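Side-chain contacts in xyloglucan-specific endo-beta-1,4-glucanase BoGH5A (Bacteroides ovatus, PDB 3ZMR), which hydrolyses internal beta-1,4-glucosidic bonds of the xyloglucan backbone with retention of anomeric configuration, releasing xyloglucan oligosaccharides: residues I244-R247 and F248-Y251; A271-E275 and E276-V280; E421-V424 and K425-K429. One frame throughout, in Å; residues are numbered along the deposited sequence.

Contact 1: residues I244-R247 and F248-Y251; sequences IALR and FRDY
Ile244 and Phe248 meet where helix 227-248 of the TIM barrel runs out into a type I beta turn, Phe248 to Tyr251, ahead of strand 255-258. The tight part lies around the Phe248 ring. Phe248 N donates to Ile244 O over 3.0 Å, nearly along the C=O axis, and the same carbonyl oxygen sits at the ring edge, 3.3 Å from Phe248 CD2. On this buried side Ile244 CG2 touches Phe248 CD2 at 3.9 Å, and Ile213 and Phe257 of neighbouring barrel strands also pack against the ring. Over one face comes the methylene CG of Arg247, a CH-pi contact 4.2 Å from the ring centroid and 21° off the normal. With CG anti to the backbone N (chi1 171°) and bends at the next two torsions, the Arg247 chain passes over the phenyl before its guanidinium reaches Asp195 and Glu198 of helix 191-206.

The other side is partly exposed and sparser, its side chains meeting through a single methyl-guanidinium contact. Leu246 runs alongside Arg249, and its CD2 methyl lies over one face of the guanidinium, 3.4 Å from Arg249 NH1; that nitrogen donates to Thr295 O and Glu101 O, which fix the group under the methyl. Within the turn Tyr251 N donates to Phe248 O, and a water donates to Arg247 O at 2.7 Å while accepting from Asp250 N at 2.9 Å.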
loop_
_atom_site.group_PDB
_atom_site.type_symbol
_atom_site.label_atom_id
_atom_site.label_comp_id
_atom_site.label_asym_id
_atom_site.label_seq_id
_atom_site.Cartn_x
_atom_site.Cartn_y
_atom_site.Cartn_z
ATOM N N ILE A 244 -11.246 13.182 0.703
ATOM C CA ILE A 244 -11.305 12.365 -0.515
ATOM C C ILE A 244 -12.359 11.242 -0.361
ATOM O O ILE A 244 -13.205 11.010 -1.250
ATOM C CB ILE A 244 -9.934 11.750 -0.816
ATOM C CG1 ILE A 244 -8.865 12.843 -1.024
ATOM C CG2 ILE A 244 -10.019 10.817 -2.027
ATOM C CD1 ILE A 244 -7.465 12.329 -0.764
ATOM N N ALA A 245 -12.323 10.574 0.802
ATOM C CA ALA A 245 -13.297 9.515 1.085
ATOM C C ALA A 245 -14.722 10.027 1.032
ATOM O O ALA A 245 -15.603 9.376 0.474
ATOM C CB ALA A 245 -12.997 8.891 2.438
ATOM N N LEU A 246 -14.967 11.208 1.602
ATOM C CA LEU A 246 -16.329 11.776 1.556
ATOM C C LEU A 246 -16.751 12.128 0.146
ATOM O O LEU A 246 -17.905 11.901 -0.246
ATOM C CB LEU A 246 -16.458 12.978 2.492
ATOM C CG LEU A 246 -16.502 12.647 4.009
ATOM C CD1 LEU A 246 -16.420 13.901 4.859
ATOM C CD2 LEU A 246 -17.742 11.836 4.353
ATOM N N ARG A 247 -15.830 12.669 -0.641
ATOM C CA ARG A 247 -16.201 13.029 -2.027
ATOM C C ARG A 247 -16.605 11.776 -2.836
ATOM O O ARG A 247 -17.544 11.822 -3.634
ATOM C CB ARG A 247 -15.065 13.789 -2.739
ATOM C CG ARG A 247 -15.285 13.996 -4.235
ATOM C CD ARG A 247 -16.465 14.883 -4.542
ATOM N NE ARG A 247 -16.182 16.290 -4.300
ATOM C CZ ARG A 247 -16.032 17.227 -5.254
ATOM N NH1 ARG A 247 -16.077 16.925 -6.534
ATOM N NH2 ARG A 247 -15.802 18.485 -4.893
ATOM N N PHE A 248 -15.855 10.677 -2.639
ATOM C CA PHE A 248 -16.019 9.479 -3.437
ATOM C C PHE A 248 -16.845 8.349 -2.782
ATOM O O PHE A 248 -16.924 7.225 -3.285
ATOM C CB PHE A 248 -14.644 8.968 -3.875
ATOM C CG PHE A 248 -13.975 9.828 -4.915
ATOM C CD1 PHE A 248 -14.346 9.723 -6.254
ATOM C CD2 PHE A 248 -12.982 10.728 -4.561
ATOM C CE1 PHE A 248 -13.756 10.525 -7.186
ATOM C CE2 PHE A 248 -12.385 11.542 -5.498
ATOM C CZ PHE A 248 -12.756 11.431 -6.810
ATOM N N ARG A 249 -17.520 8.680 -1.677
ATOM C CA ARG A 249 -18.169 7.674 -0.841
ATOM C C ARG A 249 -19.244 6.869 -1.578
ATOM O O ARG A 249 -19.450 5.697 -1.264
ATOM C CB ARG A 249 -18.804 8.375 0.391
ATOM C CG ARG A 249 -19.458 7.389 1.374
ATOM C CD ARG A 249 -19.721 7.996 2.728
ATOM N NE ARG A 249 -20.515 9.219 2.659
ATOM C CZ ARG A 249 -20.824 9.979 3.700
ATOM N NH1 ARG A 249 -20.386 9.699 4.929
ATOM N NH2 ARG A 249 -21.550 11.069 3.491
ATOM N N ASP A 250 -19.964 7.498 -2.514
ATOM C CA ASP A 250 -21.105 6.825 -3.174
ATOM C C ASP A 250 -20.746 6.035 -4.417
ATOM O O ASP A 250 -21.627 5.493 -5.058
ATOM C CB ASP A 250 -22.241 7.807 -3.458
ATOM C CG ASP A 250 -22.844 8.403 -2.196
ATOM O OD1 ASP A 250 -22.706 7.836 -1.083
ATOM O OD2 ASP A 250 -23.493 9.463 -2.312
ATOM N N TYR A 251 -19.462 5.945 -4.761
ATOM C CA TYR A 251 -19.036 5.124 -5.902
ATOM C C TYR A 251 -19.015 3.642 -5.549
ATOM O O TYR A 251 -18.770 3.265 -4.394
ATOM C CB TYR A 251 -17.666 5.579 -6.453
ATOM C CG TYR A 251 -17.758 6.912 -7.202
ATOM C CD1 TYR A 251 -17.750 8.118 -6.532
ATOM C CD2 TYR A 251 -17.977 6.933 -8.562
ATOM C CE1 TYR A 251 -17.894 9.326 -7.213
ATOM C CE2 TYR A 251 -18.102 8.105 -9.262
ATOM C CZ TYR A 251 -18.074 9.305 -8.593
ATOM O OH TYR A 251 -18.226 10.458 -9.357
HETATM O O HOH W 1 -19.675 10.121 -3.802
#

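Contact 2: residues A271-E275 and E276-V280; sequences AQPTE and ENYRV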
loop_
_atom_site.group_PDB
_atom_site.type_symbol
_atom_site.label_atom_id
_atom_site.label_comp_id
_atom_site.label_asym_id
_atom_site.label_seq_id
_atom_site.Cartn_x
_atom_site.Cartn_y
_atom_site.Cartn_z
ATOM N N ALA A 271 19.855 4.945 4.391
ATOM C CA ALA A 271 20.105 4.033 5.523
ATOM C C ALA A 271 19.095 2.870 5.531
ATOM O O ALA A 271 17.911 3.019 5.139
ATOM C CB ALA A 271 20.011 4.786 6.841
ATOM N N GLN A 272 19.514 1.734 6.066
ATOM C CA GLN A 272 18.588 0.635 6.307
ATOM C C GLN A 272 17.459 1.124 7.264
ATOM O O GLN A 272 17.732 1.723 8.328
ATOM C CB GLN A 272 19.285 -0.610 6.868
ATOM C CG GLN A 272 20.418 -1.150 5.995
ATOM C CD GLN A 272 19.961 -1.490 4.589
ATOM O OE1 GLN A 272 18.857 -1.992 4.396
ATOM N NE2 GLN A 272 20.800 -1.202 3.599
ATOM N N PRO A 273 16.188 0.881 6.894
ATOM C CA PRO A 273 15.159 1.363 7.818
ATOM C C PRO A 273 15.191 0.652 9.170
ATOM O O PRO A 273 15.624 -0.513 9.276
ATOM C CB PRO A 273 13.843 1.046 7.071
ATOM C CG PRO A 273 14.250 1.049 5.641
ATOM C CD PRO A 273 15.593 0.378 5.646
ATOM N N THR A 274 14.677 1.342 10.167
ATOM C CA THR A 274 14.710 0.876 11.548
ATOM C C THR A 274 13.341 0.359 11.966
ATOM O O THR A 274 12.354 0.582 11.263
ATOM C CB THR A 274 15.039 2.046 12.469
ATOM O OG1 THR A 274 13.973 3.010 12.394
ATOM C CG2 THR A 274 16.370 2.711 12.071
ATOM N N GLU A 275 13.270 -0.303 13.113
ATOM C CA GLU A 275 11.993 -0.754 13.630
ATOM C C GLU A 275 11.012 0.409 13.849
ATOM O O GLU A 275 9.793 0.280 13.561
ATOM C CB GLU A 275 12.200 -1.646 14.855
ATOM C CG GLU A 275 12.767 -3.037 14.515
ATOM C CD GLU A 275 12.001 -3.812 13.421
ATOM O OE1 GLU A 275 10.743 -3.827 13.394
ATOM O OE2 GLU A 275 12.665 -4.446 12.568
ATOM N N GLU A 276 11.534 1.560 14.272
ATOM C CA GLU A 276 10.735 2.780 14.382
ATOM C C GLU A 276 10.112 3.148 13.015
ATOM O O GLU A 276 8.914 3.440 12.928
ATOM C CB GLU A 276 11.580 3.947 14.910
ATOM C CG GLU A 276 10.903 5.293 14.844
ATOM C CD GLU A 276 11.780 6.449 15.285
ATOM O OE1 GLU A 276 13.015 6.324 15.225
ATOM O OE2 GLU A 276 11.238 7.508 15.653
ATOM N N ASN A 277 10.933 3.140 11.967
ATOM C CA ASN A 277 10.440 3.474 10.643
ATOM C C ASN A 277 9.298 2.539 10.184
ATOM O O ASN A 277 8.263 3.002 9.654
ATOM C CB ASN A 277 11.525 3.421 9.588
ATOM C CG ASN A 277 12.688 4.383 9.824
ATOM O OD1 ASN A 277 13.808 4.028 9.443
ATOM N ND2 ASN A 277 12.453 5.592 10.364
ATOM N N TYR A 278 9.470 1.228 10.377
ATOM C CA TYR A 278 8.396 0.277 10.017
ATOM C C TYR A 278 7.134 0.463 10.854
ATOM O O TYR A 278 6.017 0.377 10.342
ATOM C CB TYR A 278 8.883 -1.161 10.045
ATOM C CG TYR A 278 9.980 -1.460 9.059
ATOM C CD1 TYR A 278 9.796 -1.322 7.694
ATOM C CD2 TYR A 278 11.230 -1.877 9.511
ATOM C CE1 TYR A 278 10.814 -1.593 6.803
ATOM C CE2 TYR A 278 12.258 -2.169 8.626
ATOM C CZ TYR A 278 12.047 -1.996 7.264
ATOM O OH TYR A 278 13.034 -2.293 6.338
ATOM N N ARG A 279 7.303 0.718 12.144
ATOM C CA ARG A 279 6.165 0.951 13.020
ATOM C C ARG A 279 5.350 2.165 12.588
ATOM O O ARG A 279 4.106 2.107 12.499
ATOM C CB ARG A 279 6.627 1.069 14.488
ATOM C CG ARG A 279 5.486 1.394 15.450
ATOM C CD ARG A 279 5.877 1.212 16.918
ATOM N NE ARG A 279 7.160 1.853 17.207
ATOM C CZ ARG A 279 7.375 3.160 17.286
ATOM N NH1 ARG A 279 6.375 4.031 17.138
ATOM N NH2 ARG A 279 8.610 3.611 17.544
ATOM N N VAL A 280 6.039 3.254 12.293
ATOM C CA VAL A 280 5.367 4.484 11.966
ATOM C C VAL A 280 4.740 4.377 10.557
ATOM O O VAL A 280 3.616 4.808 10.329
ATOM C CB VAL A 280 6.305 5.702 12.084
ATOM C CG1 VAL A 280 5.596 6.943 11.581
ATOM C CG2 VAL A 280 6.759 5.881 13.532
HETATM O O HOH W 2 15.450 -2.643 7.544
HETATM O O HOH W 3 14.589 5.232 13.506
#
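A capping box opens helix 275-293, made by Thr274 and Asn277 bonding reciprocally. Asn277 N donates to Thr274 OG1 over 3.1 Å with an N-H...O angle of 163°. In return Thr274 N donates to Asn277 OD1 over 2.9 Å, standing above the amide carbonyl plane rather than on a lone pair. The threonine hydroxyl lies between its backbone N and carbonyl carbon (chi1 64°), facing the first turn. A water bonded to Thr274 OG1 at 2.6 Å donates to Glu276 OE1, linking the cap to the side chain two residues on, whose OE2 accepts from Asp227 N.

Before the cap, Pro273 crosses the phenol end of Tyr278: Pro273 CB is 3.5 Å from Tyr278 CZ. A second water, lying in the ring plane, donates to Pro273 O and is bonded to Tyr278 OH at 2.7 Å. The ring stacks with His319 and meets Tyr309 edge-to-face. Replacing Tyr278 by an alanine is likely to leave Pro273 CB and the His319 and Tyr309 rings without their aromatic neighbour, and the water without its hydroxyl partner. The backbone bond from Tyr278 N to Thr274 O, 3.1 Å, completes the first turn, as is typical of a capped helix N-terminus.

Contact 3: residues E421-V424 and K425-K429; sequences EYVV and KTCVK
Tyr422 and Thr426 are joined first by hydrogen bonds. Tyr422 O accepts both Thr426 N at 2.9 Å and Thr426 OG1 at 2.8 Å, and the two donors reach it from opposite faces of the carbonyl plane. The threonine hydroxyl, beside its own backbone N (chi1 -58°), is thereby turned back onto the preceding helical turn, its proton directed to the carbonyl. Val428 N to Val424 O, at 171°, is the straightest of the four backbone bonds between the two segments.

Contacts with the aromatic ring come next. Thr426 OG1 lies over one face of Tyr422, 3.4 Å from CE2, while the aliphatic CE of Lys425 approaches the ring obliquely, 3.6 Å from Tyr422 CE1. Helix 406-429, which carries all these residues, links strands 391-396 and 433-436 in a beta-alpha-beta unit of the TIM barrel; Cys427 packs on Ile393 and Val423 on Tyr396 of the first strand.

Among the apolar pairs, Val423 CG1 lies 4.3 Å from Cys427 SG. The charged pair remains separated: Glu421 OE2 and Lys425 NZ are 5.1 Å apart, bridged by a water that accepts from Lys425 NZ at 3.1 Å and donates weakly to Glu421 OE2.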
loop_
_atom_site.group_PDB
_atom_site.type_symbol
_atom_site.label_atom_id
_atom_site.label_comp_id
_atom_site.label_asym_id
_atom_site.label_seq_id
_atom_site.Cartn_x
_atom_site.Cartn_y
_atom_site.Cartn_z
ATOM N N GLU A 421 6.938 -8.874 -20.867
ATOM C CA GLU A 421 6.234 -10.147 -20.937
ATOM C C GLU A 421 6.590 -11.019 -19.745
ATOM O O GLU A 421 5.712 -11.658 -19.160
ATOM C CB GLU A 421 6.591 -10.876 -22.231
ATOM C CG GLU A 421 5.889 -12.214 -22.397
ATOM C CD GLU A 421 6.452 -13.072 -23.520
ATOM O OE1 GLU A 421 6.931 -12.516 -24.546
ATOM O OE2 GLU A 421 6.374 -14.315 -23.382
ATOM N N TYR A 422 7.868 -11.041 -19.389
ATOM C CA TYR A 422 8.357 -11.934 -18.323
ATOM C C TYR A 422 7.782 -11.485 -16.966
ATOM O O TYR A 422 7.294 -12.307 -16.157
ATOM C CB TYR A 422 9.887 -12.022 -18.248
ATOM C CG TYR A 422 10.334 -13.184 -17.389
ATOM C CD1 TYR A 422 10.376 -14.474 -17.902
ATOM C CD2 TYR A 422 10.631 -13.000 -16.048
ATOM C CE1 TYR A 422 10.724 -15.535 -17.095
ATOM C CE2 TYR A 422 10.981 -14.046 -15.234
ATOM C CZ TYR A 422 11.027 -15.314 -15.755
ATOM O OH TYR A 422 11.377 -16.368 -14.939
ATOM N N VAL A 423 7.840 -10.195 -16.696
ATOM C CA VAL A 423 7.282 -9.679 -15.437
ATOM C C VAL A 423 5.778 -10.011 -15.348
ATOM O O VAL A 423 5.294 -10.498 -14.323
ATOM C CB VAL A 423 7.535 -8.177 -15.273
ATOM C CG1 VAL A 423 6.698 -7.600 -14.129
ATOM C CG2 VAL A 423 9.028 -7.962 -15.065
ATOM N N VAL A 424 5.051 -9.731 -16.408
ATOM C CA VAL A 424 3.604 -9.967 -16.462
ATOM C C VAL A 424 3.284 -11.446 -16.238
ATOM O O VAL A 424 2.475 -11.795 -15.399
ATOM C CB VAL A 424 2.931 -9.406 -17.729
ATOM C CG1 VAL A 424 1.466 -9.839 -17.839
ATOM C CG2 VAL A 424 3.017 -7.892 -17.699
ATOM N N LYS A 425 3.938 -12.314 -16.992
ATOM C CA LYS A 425 3.701 -13.771 -16.834
ATOM C C LYS A 425 4.024 -14.222 -15.417
ATOM O O LYS A 425 3.323 -15.086 -14.864
ATOM C CB LYS A 425 4.428 -14.613 -17.910
ATOM C CG LYS A 425 5.786 -15.189 -17.585
ATOM C CD LYS A 425 6.296 -16.026 -18.767
ATOM C CE LYS A 425 7.610 -16.719 -18.462
ATOM N NZ LYS A 425 8.201 -17.344 -19.686
ATOM N N THR A 426 5.088 -13.692 -14.825
ATOM C CA THR A 426 5.459 -14.072 -13.470
ATOM C C THR A 426 4.413 -13.579 -12.465
ATOM O O THR A 426 4.045 -14.282 -11.519
ATOM C CB THR A 426 6.867 -13.545 -13.128
ATOM O OG1 THR A 426 7.784 -14.078 -14.081
ATOM C CG2 THR A 426 7.321 -13.985 -11.738
ATOM N N CYS A 427 3.905 -12.387 -12.673
ATOM C CA CYS A 427 2.796 -11.901 -11.834
ATOM C C CYS A 427 1.563 -12.807 -11.937
ATOM O O CYS A 427 0.975 -13.193 -10.928
ATOM C CB CYS A 427 2.417 -10.469 -12.208
ATOM S SG CYS A 427 3.602 -9.202 -11.678
ATOM N N VAL A 428 1.164 -13.140 -13.158
ATOM C CA VAL A 428 0.020 -14.038 -13.387
ATOM C C VAL A 428 0.203 -15.381 -12.653
ATOM O O VAL A 428 -0.721 -15.842 -11.941
ATOM C CB VAL A 428 -0.260 -14.307 -14.883
ATOM C CG1 VAL A 428 -1.363 -15.371 -15.045
ATOM C CG2 VAL A 428 -0.612 -13.008 -15.600
ATOM N N LYS A 429 1.389 -15.965 -12.781
ATOM C CA LYS A 429 1.700 -17.252 -12.140
ATOM C C LYS A 429 1.504 -17.163 -10.628
ATOM O O LYS A 429 1.085 -18.116 -9.992
ATOM C CB LYS A 429 3.145 -17.688 -12.469
ATOM C CG LYS A 429 3.552 -19.054 -11.937
ATOM C CD LYS A 429 4.999 -19.413 -12.306
ATOM C CE LYS A 429 5.475 -20.668 -11.572
ATOM N NZ LYS A 429 5.797 -20.411 -10.138
HETATM O O HOH W 4 8.274 -14.581 -21.018
#

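The three contacts follow in series along the chain, all within the glycosyl hydrolase family 5 domain, whose eight parallel strands close into a barrel. Contact 1 lies at the end of helix 227-248, and strand 255-258 separates it from contact 2, at the start of helix 275-293. Contact 3 forms the C-terminal end of helix 406-429. Their centres are 31 to 33 Å apart; the nearest atoms, of contacts 1 and 2, are about 17 Å apart. In a TIM barrel, helices start on the side of the strand C-terminal ends, which carries the active site. Contact 2 thus caps a helix on the catalytic side, the Pro273 side chain about 12 Å from that of Glu262, the probable proton donor, whereas contacts 1 and 3 close helices toward the far end.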